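Side-chain contacts in 1,4-beta-N-Acetylmuramidase M1 (Streptomyces coelicolor, PDB 1JFX), which hydrolyses the beta-1,4 links between N-acetylmuramic acid and N-acetylglucosamine in bacterial peptidoglycan, and also acts as a diacetylmuramidase: residues 30-35 / 43-48; 64-69 / 102-107; 122-127 / 133-138; 168-173 / 180-185. All coordinates share one frame; numbering follows the deposited sequence.

Contact 1: residues 30-35 / 43-48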
loop_
_atom_site.group_PDB
_atom_site.type_symbol
_atom_site.label_atom_id
_atom_site.label_comp_id
_atom_site.label_asym_id
_atom_site.label_seq_id
_atom_site.Cartn_x
_atom_site.Cartn_y
_atom_site.Cartn_z
ATOM N N ALA A 30 8.295 -0.749 -5.314
ATOM C CA ALA A 30 8.257 -0.097 -4.022
ATOM C C ALA A 30 6.984 0.714 -3.828
ATOM O O ALA A 30 6.437 1.264 -4.778
ATOM C CB ALA A 30 9.475 0.829 -3.852
ATOM N N TYR A 31 6.507 0.749 -2.587
ATOM C CA TYR A 31 5.390 1.610 -2.226
ATOM C C TYR A 31 6.019 2.645 -1.299
ATOM O O TYR A 31 6.858 2.319 -0.457
ATOM C CB TYR A 31 4.258 0.839 -1.555
ATOM C CG TYR A 31 3.228 0.397 -2.577
ATOM C CD1 TYR A 31 2.436 1.337 -3.255
ATOM C CD2 TYR A 31 3.049 -0.956 -2.878
ATOM C CE1 TYR A 31 1.487 0.937 -4.204
ATOM C CE2 TYR A 31 2.106 -1.359 -3.823
ATOM C CZ TYR A 31 1.329 -0.414 -4.479
ATOM O OH TYR A 31 0.380 -0.824 -5.389
ATOM N N ILE A 32 5.617 3.899 -1.488
ATOM C CA ILE A 32 6.174 5.047 -0.770
ATOM C C ILE A 32 5.081 5.834 -0.042
ATOM O O ILE A 32 4.071 6.191 -0.644
ATOM C CB ILE A 32 6.858 5.973 -1.805
ATOM C CG1 ILE A 32 7.948 5.182 -2.537
ATOM C CG2 ILE A 32 7.412 7.241 -1.132
ATOM C CD1 ILE A 32 8.356 5.787 -3.894
ATOM N N LYS A 33 5.275 6.124 1.241
ATOM C CA LYS A 33 4.243 6.859 1.955
ATOM C C LYS A 33 4.105 8.278 1.420
ATOM O O LYS A 33 5.097 8.990 1.246
ATOM C CB LYS A 33 4.549 6.916 3.442
ATOM C CG LYS A 33 3.400 7.523 4.260
ATOM C CD LYS A 33 3.619 7.313 5.744
ATOM C CE LYS A 33 2.450 7.852 6.546
ATOM N NZ LYS A 33 2.567 7.386 7.964
ATOM N N ALA A 34 2.860 8.669 1.170
ATOM C CA ALA A 34 2.558 9.995 0.676
ATOM C C ALA A 34 1.818 10.836 1.700
ATOM O O ALA A 34 2.320 11.860 2.152
ATOM C CB ALA A 34 1.729 9.902 -0.599
ATOM N N THR A 35 0.625 10.391 2.066
ATOM C CA THR A 35 -0.229 11.143 2.975
ATOM C C THR A 35 -0.740 10.299 4.141
ATOM O O THR A 35 -0.646 9.075 4.126
ATOM C CB THR A 35 -1.456 11.634 2.207
ATOM O OG1 THR A 35 -1.973 10.536 1.431
ATOM C CG2 THR A 35 -1.078 12.768 1.233
ATOM N N ASP A 43 7.414 14.032 4.283
ATOM C CA ASP A 43 8.430 14.951 3.773
ATOM C C ASP A 43 9.394 14.386 2.750
ATOM O O ASP A 43 9.988 15.153 1.993
ATOM C CB ASP A 43 9.255 15.551 4.916
ATOM C CG ASP A 43 8.488 16.581 5.718
ATOM O OD1 ASP A 43 7.746 17.380 5.110
ATOM O OD2 ASP A 43 8.644 16.604 6.957
ATOM N N ARG A 44 9.550 13.065 2.725
ATOM C CA ARG A 44 10.467 12.432 1.779
ATOM C C ARG A 44 9.742 11.937 0.536
ATOM O O ARG A 44 10.387 11.445 -0.384
ATOM C CB ARG A 44 11.155 11.230 2.424
ATOM C CG ARG A 44 12.034 11.535 3.639
ATOM C CD ARG A 44 13.396 12.030 3.242
ATOM N NE ARG A 44 14.291 12.109 4.395
ATOM C CZ ARG A 44 15.544 12.544 4.322
ATOM N NH1 ARG A 44 16.044 12.937 3.153
ATOM N NH2 ARG A 44 16.293 12.593 5.414
ATOM N N PHE A 45 8.417 12.066 0.503
ATOM C CA PHE A 45 7.651 11.554 -0.636
ATOM C C PHE A 45 8.075 11.981 -2.036
ATOM O O PHE A 45 8.310 11.133 -2.889
ATOM C CB PHE A 45 6.154 11.850 -0.503
ATOM C CG PHE A 45 5.364 11.376 -1.687
ATOM C CD1 PHE A 45 5.128 10.020 -1.881
ATOM C CD2 PHE A 45 4.950 12.275 -2.669
ATOM C CE1 PHE A 45 4.497 9.564 -3.041
ATOM C CE2 PHE A 45 4.324 11.835 -3.826
ATOM C CZ PHE A 45 4.096 10.478 -4.019
ATOM N N SER A 46 8.142 13.289 -2.286
ATOM C CA SER A 46 8.508 13.765 -3.614
ATOM C C SER A 46 9.838 13.243 -4.126
ATOM O O SER A 46 9.945 12.829 -5.285
ATOM C CB SER A 46 8.511 15.295 -3.646
ATOM O OG SER A 46 7.186 15.785 -3.645
ATOM N N ALA A 47 10.851 13.259 -3.268
ATOM C CA ALA A 47 12.159 12.783 -3.682
ATOM C C ALA A 47 12.123 11.277 -3.912
ATOM O O ALA A 47 12.661 10.790 -4.897
ATOM C CB ALA A 47 13.212 13.141 -2.634
ATOM N N ASN A 48 11.483 10.532 -3.018
ATOM C CA ASN A 48 11.430 9.086 -3.203
ATOM C C ASN A 48 10.695 8.721 -4.487
ATOM O O ASN A 48 11.138 7.881 -5.261
ATOM C CB ASN A 48 10.737 8.403 -2.022
ATOM C CG ASN A 48 11.637 8.284 -0.808
ATOM O OD1 ASN A 48 12.858 8.170 -0.943
ATOM N ND2 ASN A 48 11.039 8.284 0.383
HETATM O O HOH W 1 8.179 8.852 1.621
#
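Apolar contact between Ala-34, Ile-32 and the ring of Phe-45 carries most of this meeting of strand and helix. Ala-34 CB sits over one face of the Phe-45 ring, 3.9 Å from the ring centroid and 23° off the normal. This is a CH-pi contact. It is displaced toward the CD1 side, where Ala-34 CB to Phe-45 CD1 measures 3.6 Å. Ile-32 reaches the same ring atom with its CG2 branch, which approaches obliquely at 3.7 Å from Phe-45 CD1. Ile-32 CG2 also touches Asn-48 CB, one helical turn on, at 3.6 Å. Ile-32 CD1 lies against the backbone carbonyl of Asn-48. Phe-45 has CG anti to its backbone N, chi1 178°, which carries the ring from the first turn of the helix to the strand.

The strand 29-36 belongs to the beta-alpha barrel of this family 25 glycosyl hydrolase. The helix 45-54 packs on its outer side and leads into the next parallel strand, 58-64. Ala-61 of that strand also touches Phe-45.

Polar contact is slight. Lys-33 O lies at the edge of the Phe-45 ring, near its plane, 3.3 Å from Phe-45 CD1. One water spans the two segments. It donates to Lys-33 O at 3.1 Å and accepts from Asn-48 ND2 at 3.2 Å. The other end of that amide, Asn-48 OD1, bonds to Trp-19 NE1.

Contact 2: residues 64-69 / 102-107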
loop_
_atom_site.group_PDB
_atom_site.type_symbol
_atom_site.label_atom_id
_atom_site.label_comp_id
_atom_site.label_asym_id
_atom_site.label_seq_id
_atom_site.Cartn_x
_atom_site.Cartn_y
_atom_site.Cartn_z
ATOM N N PHE A 64 -1.981 6.573 4.654
ATOM C CA PHE A 64 -2.276 5.978 5.955
ATOM C C PHE A 64 -3.621 6.562 6.413
ATOM O O PHE A 64 -3.735 7.744 6.754
ATOM C CB PHE A 64 -1.173 6.298 6.963
ATOM C CG PHE A 64 -1.291 5.520 8.248
ATOM C CD1 PHE A 64 -2.300 5.807 9.159
ATOM C CD2 PHE A 64 -0.392 4.494 8.538
ATOM C CE1 PHE A 64 -2.415 5.075 10.364
ATOM C CE2 PHE A 64 -0.495 3.758 9.733
ATOM C CZ PHE A 64 -1.511 4.053 10.644
ATOM N N ALA A 65 -4.649 5.724 6.397
ATOM C CA ALA A 65 -5.990 6.158 6.771
ATOM C C ALA A 65 -6.193 6.503 8.240
ATOM O O ALA A 65 -5.628 5.870 9.113
ATOM C CB ALA A 65 -6.993 5.069 6.402
ATOM N N ARG A 66 -7.031 7.507 8.492
ATOM C CA ARG A 66 -7.442 7.861 9.851
ATOM C C ARG A 66 -8.954 8.028 9.660
ATOM O O ARG A 66 -9.466 9.146 9.541
ATOM C CB ARG A 66 -6.803 9.168 10.318
ATOM C CG ARG A 66 -5.278 9.090 10.490
ATOM C CD ARG A 66 -4.843 8.086 11.567
ATOM N NE ARG A 66 -3.436 8.313 11.891
ATOM C CZ ARG A 66 -3.022 8.976 12.963
ATOM N NH1 ARG A 66 -3.914 9.465 13.826
ATOM N NH2 ARG A 66 -1.725 9.184 13.157
ATOM N N PRO A 67 -9.688 6.910 9.623
ATOM C CA PRO A 67 -11.139 6.945 9.425
ATOM C C PRO A 67 -11.957 7.809 10.383
ATOM O O PRO A 67 -13.089 8.162 10.073
ATOM C CB PRO A 67 -11.526 5.462 9.465
ATOM C CG PRO A 67 -10.323 4.795 8.866
ATOM C CD PRO A 67 -9.192 5.519 9.594
ATOM N N ASN A 68 -11.396 8.140 11.544
ATOM C CA ASN A 68 -12.099 8.975 12.523
ATOM C C ASN A 68 -12.069 10.447 12.123
ATOM O O ASN A 68 -12.923 11.220 12.542
ATOM C CB ASN A 68 -11.406 8.892 13.883
ATOM C CG ASN A 68 -9.946 9.329 13.808
ATOM O OD1 ASN A 68 -9.124 8.638 13.215
ATOM N ND2 ASN A 68 -9.624 10.492 14.386
ATOM N N ALA A 69 -11.079 10.820 11.313
ATOM C CA ALA A 69 -10.858 12.212 10.947
ATOM C C ALA A 69 -11.680 12.843 9.834
ATOM O O ALA A 69 -11.833 14.064 9.809
ATOM C CB ALA A 69 -9.365 12.417 10.648
ATOM N N ASN A 102 -5.400 1.710 14.819
ATOM C CA ASN A 102 -5.311 3.130 15.138
ATOM C C ASN A 102 -4.101 3.332 16.056
ATOM O O ASN A 102 -3.957 2.652 17.064
ATOM C CB ASN A 102 -6.606 3.555 15.851
ATOM C CG ASN A 102 -6.721 5.061 16.048
ATOM O OD1 ASN A 102 -5.794 5.822 15.755
ATOM N ND2 ASN A 102 -7.868 5.497 16.559
ATOM N N PRO A 103 -3.201 4.254 15.700
ATOM C CA PRO A 103 -2.034 4.489 16.555
ATOM C C PRO A 103 -2.372 5.418 17.729
ATOM O O PRO A 103 -1.584 5.564 18.656
ATOM C CB PRO A 103 -1.022 5.118 15.592
ATOM C CG PRO A 103 -1.904 5.887 14.634
ATOM C CD PRO A 103 -3.056 4.924 14.389
ATOM N N SER A 104 -3.545 6.046 17.693
ATOM C CA SER A 104 -3.909 6.976 18.760
ATOM C C SER A 104 -5.397 7.012 19.072
ATOM O O SER A 104 -6.055 8.040 18.917
ATOM C CB SER A 104 -3.440 8.379 18.399
ATOM O OG SER A 104 -3.882 8.725 17.102
ATOM N N GLY A 105 -5.927 5.890 19.525
ATOM C CA GLY A 105 -7.337 5.832 19.843
ATOM C C GLY A 105 -7.856 4.429 19.621
ATOM O O GLY A 105 -7.063 3.512 19.391
ATOM N N ALA A 106 -9.175 4.262 19.680
ATOM C CA ALA A 106 -9.792 2.947 19.482
ATOM C C ALA A 106 -9.235 2.320 18.203
ATOM O O ALA A 106 -9.106 2.989 17.166
ATOM C CB ALA A 106 -11.323 3.076 19.404
ATOM N N MET A 107 -8.909 1.035 18.267
ATOM C CA MET A 107 -8.314 0.394 17.103
ATOM C C MET A 107 -9.148 0.467 15.835
ATOM O O MET A 107 -8.578 0.521 14.738
ATOM C CB MET A 107 -7.913 -1.054 17.410
ATOM C CG MET A 107 -9.022 -2.060 17.487
ATOM S SD MET A 107 -8.355 -3.772 17.553
ATOM C CE MET A 107 -8.157 -4.173 15.876
HETATM O O HOH W 2 -6.655 8.494 14.664
HETATM O O HOH W 3 -0.721 9.260 15.952
#
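Arg-66 reaches across to Pro-103 and Ser-104 with its guanidinium group. Its CB starts the chain with CG beside the backbone N, and a bend at chi2 (-63°) turns the rest toward the 102-107 loop. Contact begins at Arg-66 NE, which lies 4.0 Å from Pro-103 CG. Arg-66 CZ is 3.7 Å from Pro-103 CG. Pro-103 CG thus sits over one face of the guanidinium, displaced toward Arg-66 NH2, which it approaches to 3.6 Å. NH2 also forms a salt bridge with Glu-36 and donates to a water. Arg-66 NH1 comes to 3.4 Å from Ser-104 OG. Arg-66 NH1 donates to a second water, at 3.0 Å, that also donates to Asn-68 OD1 and Asn-102 OD1.

Asn-102 OD1 closes an Asx turn by accepting from Ser-104 N at 3.0 Å. Next to the arginine, Phe-64 presents its ring edge to Pro-103 CD. The two loops follow strands 58-64 and 96-98 of the barrel. Phe-64 also touches Asp-98 and Glu-100, both predicted active-site residues. The chemistry is mixed: Glu-36 and the waters engage N-H groups of the cation, so the apolar proline can pack on its flat face without competing for a hydrogen bond.

Contact 3: residues 122-127 / 133-138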
loop_
_atom_site.group_PDB
_atom_site.type_symbol
_atom_site.label_atom_id
_atom_site.label_comp_id
_atom_site.label_asym_id
_atom_site.label_seq_id
_atom_site.Cartn_x
_atom_site.Cartn_y
_atom_site.Cartn_z
ATOM N N ASP A 122 -16.324 3.881 0.314
ATOM C CA ASP A 122 -16.289 5.261 -0.153
ATOM C C ASP A 122 -14.890 5.635 -0.640
ATOM O O ASP A 122 -14.740 6.312 -1.666
ATOM C CB ASP A 122 -16.726 6.226 0.956
ATOM C CG ASP A 122 -18.225 6.171 1.234
ATOM O OD1 ASP A 122 -18.966 5.544 0.447
ATOM O OD2 ASP A 122 -18.657 6.785 2.239
ATOM N N PHE A 123 -13.864 5.217 0.095
ATOM C CA PHE A 123 -12.501 5.515 -0.314
ATOM C C PHE A 123 -12.229 4.832 -1.655
ATOM O O PHE A 123 -11.669 5.433 -2.577
ATOM C CB PHE A 123 -11.490 5.044 0.746
ATOM C CG PHE A 123 -10.078 5.532 0.508
ATOM C CD1 PHE A 123 -9.280 4.974 -0.494
ATOM C CD2 PHE A 123 -9.552 6.568 1.280
ATOM C CE1 PHE A 123 -7.969 5.453 -0.719
ATOM C CE2 PHE A 123 -8.256 7.047 1.072
ATOM C CZ PHE A 123 -7.459 6.491 0.068
ATOM N N HIS A 124 -12.638 3.577 -1.778
ATOM C CA HIS A 124 -12.423 2.865 -3.024
ATOM C C HIS A 124 -13.159 3.548 -4.186
ATOM O O HIS A 124 -12.590 3.754 -5.254
ATOM C CB HIS A 124 -12.881 1.399 -2.897
ATOM C CG HIS A 124 -12.881 0.656 -4.198
ATOM N ND1 HIS A 124 -13.863 0.829 -5.152
ATOM C CD2 HIS A 124 -11.986 -0.210 -4.733
ATOM C CE1 HIS A 124 -13.569 0.107 -6.219
ATOM N NE2 HIS A 124 -12.434 -0.531 -5.992
ATOM N N ALA A 125 -14.418 3.913 -3.971
ATOM C CA ALA A 125 -15.195 4.540 -5.033
ATOM C C ALA A 125 -14.581 5.847 -5.497
ATOM O O ALA A 125 -14.486 6.093 -6.704
ATOM C CB ALA A 125 -16.621 4.784 -4.578
ATOM N N ARG A 126 -14.156 6.682 -4.552
ATOM C CA ARG A 126 -13.588 7.972 -4.930
ATOM C C ARG A 126 -12.204 7.825 -5.548
ATOM O O ARG A 126 -11.871 8.536 -6.508
ATOM C CB ARG A 126 -13.542 8.916 -3.725
ATOM C CG ARG A 126 -13.033 10.332 -4.036
ATOM C CD ARG A 126 -13.751 10.992 -5.235
ATOM N NE ARG A 126 -15.214 10.971 -5.153
ATOM C CZ ARG A 126 -15.975 12.007 -4.797
ATOM N NH1 ARG A 126 -15.434 13.178 -4.466
ATOM N NH2 ARG A 126 -17.294 11.883 -4.810
ATOM N N TYR A 127 -11.398 6.911 -5.025
ATOM C CA TYR A 127 -10.070 6.732 -5.598
ATOM C C TYR A 127 -10.208 6.244 -7.045
ATOM O O TYR A 127 -9.446 6.672 -7.922
ATOM C CB TYR A 127 -9.246 5.734 -4.779
ATOM C CG TYR A 127 -7.821 5.657 -5.269
ATOM C CD1 TYR A 127 -6.949 6.739 -5.100
ATOM C CD2 TYR A 127 -7.361 4.542 -5.973
ATOM C CE1 TYR A 127 -5.658 6.716 -5.637
ATOM C CE2 TYR A 127 -6.072 4.506 -6.507
ATOM C CZ TYR A 127 -5.228 5.601 -6.343
ATOM O OH TYR A 127 -3.975 5.582 -6.912
ATOM N N ARG A 133 -8.334 3.455 -11.135
ATOM C CA ARG A 133 -7.808 2.232 -10.541
ATOM C C ARG A 133 -8.482 1.756 -9.269
ATOM O O ARG A 133 -8.999 2.557 -8.488
ATOM C CB ARG A 133 -6.318 2.393 -10.212
ATOM C CG ARG A 133 -5.421 2.861 -11.352
ATOM C CD ARG A 133 -5.500 1.940 -12.579
ATOM N NE ARG A 133 -5.320 0.509 -12.282
ATOM C CZ ARG A 133 -4.151 -0.131 -12.243
ATOM N NH1 ARG A 133 -3.011 0.515 -12.475
ATOM N NH2 ARG A 133 -4.123 -1.439 -11.992
ATOM N N ASP A 134 -8.458 0.433 -9.080
ATOM C CA ASP A 134 -8.964 -0.202 -7.854
ATOM C C ASP A 134 -7.841 -0.044 -6.814
ATOM O O ASP A 134 -6.724 -0.531 -7.009
ATOM C CB ASP A 134 -9.221 -1.699 -8.068
ATOM C CG ASP A 134 -10.460 -1.973 -8.892
ATOM O OD1 ASP A 134 -11.422 -1.184 -8.806
ATOM O OD2 ASP A 134 -10.491 -2.999 -9.616
ATOM N N VAL A 135 -8.137 0.629 -5.710
ATOM C CA VAL A 135 -7.138 0.850 -4.682
ATOM C C VAL A 135 -6.693 -0.475 -4.057
ATOM O O VAL A 135 -7.499 -1.390 -3.874
ATOM C CB VAL A 135 -7.686 1.798 -3.584
ATOM C CG1 VAL A 135 -8.781 1.093 -2.778
ATOM C CG2 VAL A 135 -6.537 2.272 -2.677
ATOM N N VAL A 136 -5.397 -0.585 -3.771
ATOM C CA VAL A 136 -4.852 -1.778 -3.130
ATOM C C VAL A 136 -5.039 -1.583 -1.623
ATOM O O VAL A 136 -4.738 -0.519 -1.095
ATOM C CB VAL A 136 -3.348 -1.913 -3.451
ATOM C CG1 VAL A 136 -2.721 -3.040 -2.636
ATOM C CG2 VAL A 136 -3.182 -2.164 -4.946
ATOM N N ILE A 137 -5.531 -2.603 -0.928
ATOM C CA ILE A 137 -5.732 -2.496 0.510
ATOM C C ILE A 137 -4.597 -3.160 1.292
ATOM O O ILE A 137 -4.340 -4.363 1.139
ATOM C CB ILE A 137 -7.090 -3.141 0.942
ATOM C CG1 ILE A 137 -8.259 -2.311 0.393
ATOM C CG2 ILE A 137 -7.174 -3.222 2.487
ATOM C CD1 ILE A 137 -9.632 -2.950 0.643
ATOM N N TYR A 138 -3.901 -2.357 2.097
ATOM C CA TYR A 138 -2.832 -2.865 2.965
ATOM C C TYR A 138 -3.407 -2.906 4.366
ATOM O O TYR A 138 -3.921 -1.890 4.863
ATOM C CB TYR A 138 -1.601 -1.937 2.970
ATOM C CG TYR A 138 -0.609 -2.224 4.103
ATOM C CD1 TYR A 138 -0.802 -1.697 5.389
ATOM C CD2 TYR A 138 0.518 -3.031 3.890
ATOM C CE1 TYR A 138 0.096 -1.962 6.424
ATOM C CE2 TYR A 138 1.429 -3.297 4.918
ATOM C CZ TYR A 138 1.211 -2.758 6.186
ATOM O OH TYR A 138 2.116 -3.005 7.212
HETATM O O HOH W 4 -10.188 2.419 -5.965
#
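His-124 and Val-135 bring the backbones closest, with their CA atoms 5.9 Å apart where the helix 113-131 passes the run into strand 136-139. These are the last two elements of a beta-alpha-beta unit that starts with strand 96-98, one of the repeated steps of the beta-alpha barrel.

Val-135 is the apolar centre of the contact and meets three aromatic side chains. Val-135 CG2, anti to the backbone N, touches the edge of the Phe-123 ring, 4.0 Å from Phe-123 CE1. Its CG1 branch leans on His-124 CD2. Val-135 CB lies 3.7 Å from Tyr-127 CD2. The tyrosine ring also passes close to Arg-133 O. Beyond it, the Tyr-127 hydroxyl bonds to Gly-84 and Gly-95.

The polar side lies at Asp-134. His-124 NE2 donates to Asp-134 OD1 at 3.1 Å, and the bond is bent, 138° at the hydrogen. The ring and carboxylate planes are 27° apart, and the donor stands above the carboxylate plane. Asp-134 OD1 also forms a salt bridge with Lys-128, so a single oxygen serves two partners. The lysine would probably steady the negative charge there.

One water joins the two backbones. It donates to His-124 O and Arg-133 O, each at 2.8 Å, and accepts from Val-135 N at 2.7 Å.

Contact 4: residues 168-173 / 180-185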
loop_
_atom_site.group_PDB
_atom_site.type_symbol
_atom_site.label_atom_id
_atom_site.label_comp_id
_atom_site.label_asym_id
_atom_site.label_seq_id
_atom_site.Cartn_x
_atom_site.Cartn_y
_atom_site.Cartn_z
ATOM N N SER A 168 6.283 -18.248 7.068
ATOM C CA SER A 168 6.675 -18.810 5.780
ATOM C C SER A 168 5.709 -18.491 4.637
ATOM O O SER A 168 6.107 -18.484 3.478
ATOM C CB SER A 168 6.865 -20.325 5.907
ATOM O OG SER A 168 5.649 -20.965 6.194
ATOM N N ALA A 169 4.452 -18.229 4.982
ATOM C CA ALA A 169 3.392 -17.897 4.029
ATOM C C ALA A 169 2.379 -17.107 4.858
ATOM O O ALA A 169 2.168 -17.406 6.036
ATOM C CB ALA A 169 2.756 -19.176 3.468
ATOM N N PRO A 170 1.724 -16.107 4.256
ATOM C CA PRO A 170 0.759 -15.304 5.011
ATOM C C PRO A 170 -0.629 -15.881 5.193
ATOM O O PRO A 170 -1.139 -16.587 4.323
ATOM C CB PRO A 170 0.721 -13.998 4.219
ATOM C CG PRO A 170 0.800 -14.505 2.784
ATOM C CD PRO A 170 1.816 -15.658 2.851
ATOM N N THR A 171 -1.244 -15.560 6.329
ATOM C CA THR A 171 -2.613 -15.981 6.588
ATOM C C THR A 171 -3.504 -14.937 5.917
ATOM O O THR A 171 -3.355 -13.736 6.133
ATOM C CB THR A 171 -2.905 -16.042 8.098
ATOM O OG1 THR A 171 -2.107 -17.076 8.676
ATOM C CG2 THR A 171 -4.389 -16.343 8.358
ATOM N N VAL A 172 -4.424 -15.408 5.087
ATOM C CA VAL A 172 -5.316 -14.532 4.345
ATOM C C VAL A 172 -6.751 -14.625 4.846
ATOM O O VAL A 172 -7.287 -15.724 4.996
ATOM C CB VAL A 172 -5.287 -14.917 2.846
ATOM C CG1 VAL A 172 -6.271 -14.053 2.043
ATOM C CG2 VAL A 172 -3.866 -14.771 2.307
ATOM N N PRO A 173 -7.379 -13.477 5.148
ATOM C CA PRO A 173 -8.770 -13.471 5.621
ATOM C C PRO A 173 -9.665 -14.044 4.524
ATOM O O PRO A 173 -9.360 -13.929 3.337
ATOM C CB PRO A 173 -9.070 -11.990 5.841
ATOM C CG PRO A 173 -7.716 -11.382 6.103
ATOM C CD PRO A 173 -6.817 -12.110 5.133
ATOM N N THR A 180 -1.967 -10.183 -3.102
ATOM C CA THR A 180 -1.257 -9.640 -4.256
ATOM C C THR A 180 0.150 -9.216 -3.813
ATOM O O THR A 180 1.129 -9.504 -4.496
ATOM C CB THR A 180 -2.043 -8.457 -4.857
ATOM O OG1 THR A 180 -3.280 -8.953 -5.392
ATOM C CG2 THR A 180 -1.249 -7.786 -5.986
ATOM N N PHE A 181 0.241 -8.537 -2.673
ATOM C CA PHE A 181 1.540 -8.157 -2.100
ATOM C C PHE A 181 1.542 -8.700 -0.683
ATOM O O PHE A 181 0.482 -8.855 -0.067
ATOM C CB PHE A 181 1.720 -6.635 -2.044
ATOM C CG PHE A 181 1.876 -5.994 -3.389
ATOM C CD1 PHE A 181 3.096 -6.047 -4.059
ATOM C CD2 PHE A 181 0.817 -5.323 -3.973
ATOM C CE1 PHE A 181 3.256 -5.436 -5.291
ATOM C CE2 PHE A 181 0.969 -4.701 -5.217
ATOM C CZ PHE A 181 2.180 -4.757 -5.873
ATOM N N TRP A 182 2.730 -8.986 -0.157
ATOM C CA TRP A 182 2.836 -9.491 1.203
ATOM C C TRP A 182 4.063 -8.884 1.876
ATOM O O TRP A 182 5.191 -9.055 1.412
ATOM C CB TRP A 182 2.917 -11.024 1.180
ATOM C CG TRP A 182 3.391 -11.686 2.448
ATOM C CD1 TRP A 182 3.195 -11.269 3.741
ATOM C CD2 TRP A 182 4.150 -12.899 2.526
ATOM N NE1 TRP A 182 3.795 -12.159 4.615
ATOM C CE2 TRP A 182 4.384 -13.163 3.891
ATOM C CE3 TRP A 182 4.657 -13.786 1.566
ATOM C CZ2 TRP A 182 5.109 -14.280 4.322
ATOM C CZ3 TRP A 182 5.375 -14.896 1.994
ATOM C CH2 TRP A 182 5.596 -15.128 3.362
ATOM N N GLN A 183 3.824 -8.139 2.953
ATOM C CA GLN A 183 4.917 -7.530 3.714
ATOM C C GLN A 183 5.303 -8.596 4.737
ATOM O O GLN A 183 4.552 -8.849 5.682
ATOM C CB GLN A 183 4.430 -6.273 4.425
ATOM C CG GLN A 183 5.547 -5.417 5.015
ATOM C CD GLN A 183 4.959 -4.258 5.773
ATOM O OE1 GLN A 183 4.340 -4.454 6.823
ATOM N NE2 GLN A 183 5.107 -3.044 5.233
ATOM N N TYR A 184 6.475 -9.201 4.555
ATOM C CA TYR A 184 6.914 -10.297 5.422
ATOM C C TYR A 184 7.977 -9.953 6.441
ATOM O O TYR A 184 8.354 -10.795 7.266
ATOM C CB TYR A 184 7.379 -11.478 4.555
ATOM C CG TYR A 184 8.558 -11.176 3.656
ATOM C CD1 TYR A 184 9.858 -11.290 4.132
ATOM C CD2 TYR A 184 8.370 -10.765 2.329
ATOM C CE1 TYR A 184 10.946 -11.006 3.323
ATOM C CE2 TYR A 184 9.465 -10.474 1.500
ATOM C CZ TYR A 184 10.750 -10.603 2.017
ATOM O OH TYR A 184 11.853 -10.357 1.250
ATOM N N SER A 185 8.469 -8.723 6.385
ATOM C CA SER A 185 9.465 -8.273 7.346
ATOM C C SER A 185 9.479 -6.763 7.445
ATOM O O SER A 185 9.235 -6.075 6.456
ATOM C CB SER A 185 10.862 -8.733 6.943
ATOM O OG SER A 185 11.830 -8.254 7.870
#
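Pro-170 lies flat against Trp-182, and this pair is the tight part of the contact. The pyrrolidine ring covers one face of the indole. Pro-170 CD stands over the centre of the six-membered ring of Trp-182, 3.5 Å from the centroid and only 6° off the normal, a well-placed CH-pi contact. Pro-170 CG sits above the CG-CD2 bond, 3.7 Å from Trp-182 CD2. Pro-170 CB stands over the NE1 rim of the five-membered ring, 3.6 Å from Trp-182 NE1. The three ring carbons therefore span the indole from its benzene part to its pyrrole part. Trp-182 CG is anti to the backbone N, chi1 164°, which extends the indole from strand 181-185 toward the loop. The opposite face of the indole carries CB of Tyr-184, so the tryptophan is held between residues on both sides.

The contact is looser toward the far end of the indole. There Ala-169 and Ser-168 meet it through backbone atoms alone. Ser-168 O lies at the ring edge, near its plane, 3.4 Å from Trp-182 CH2. Ala-169 CA is 3.6 Å from Trp-182 CH2. Both residues are exposed to solvent, and their CB atoms point away from the strand.

The loop follows strand 160-163 and folds back over strand 181-185; the two strands are parallel neighbours in the barrel sheet. Pro-170 also touches Val-162. The indole N-H, Trp-182 NE1, donates to His-164 O. The proline thus needs no polar group of the tryptophan: it binds by dispersion and CH-pi attraction, while NE1 keeps its own hydrogen bond.

The four contacts follow one another along the chain, each closing before the next opens, and all lie in the family 25 catalytic domain. Their centres are 18 to 23 Å apart. Contacts 1, 3 and 4 reach the same curled barrel sheet, through strands 29-36, 136-139 and 181-185. Contact 2 joins the loops after strands 58-64 and 96-98. Side chains of the sheet link the sites: Tyr-31 of contact 1 packs on Val-136 of contact 3 and Phe-181 of contact 4, and Tyr-138 probably bonds to Gln-183. Thr-35 O probably accepts from Phe-64 N of contact 2. Contacts 1 and 4 lie on opposite sides of the chain's centre, so the set spans the barrel.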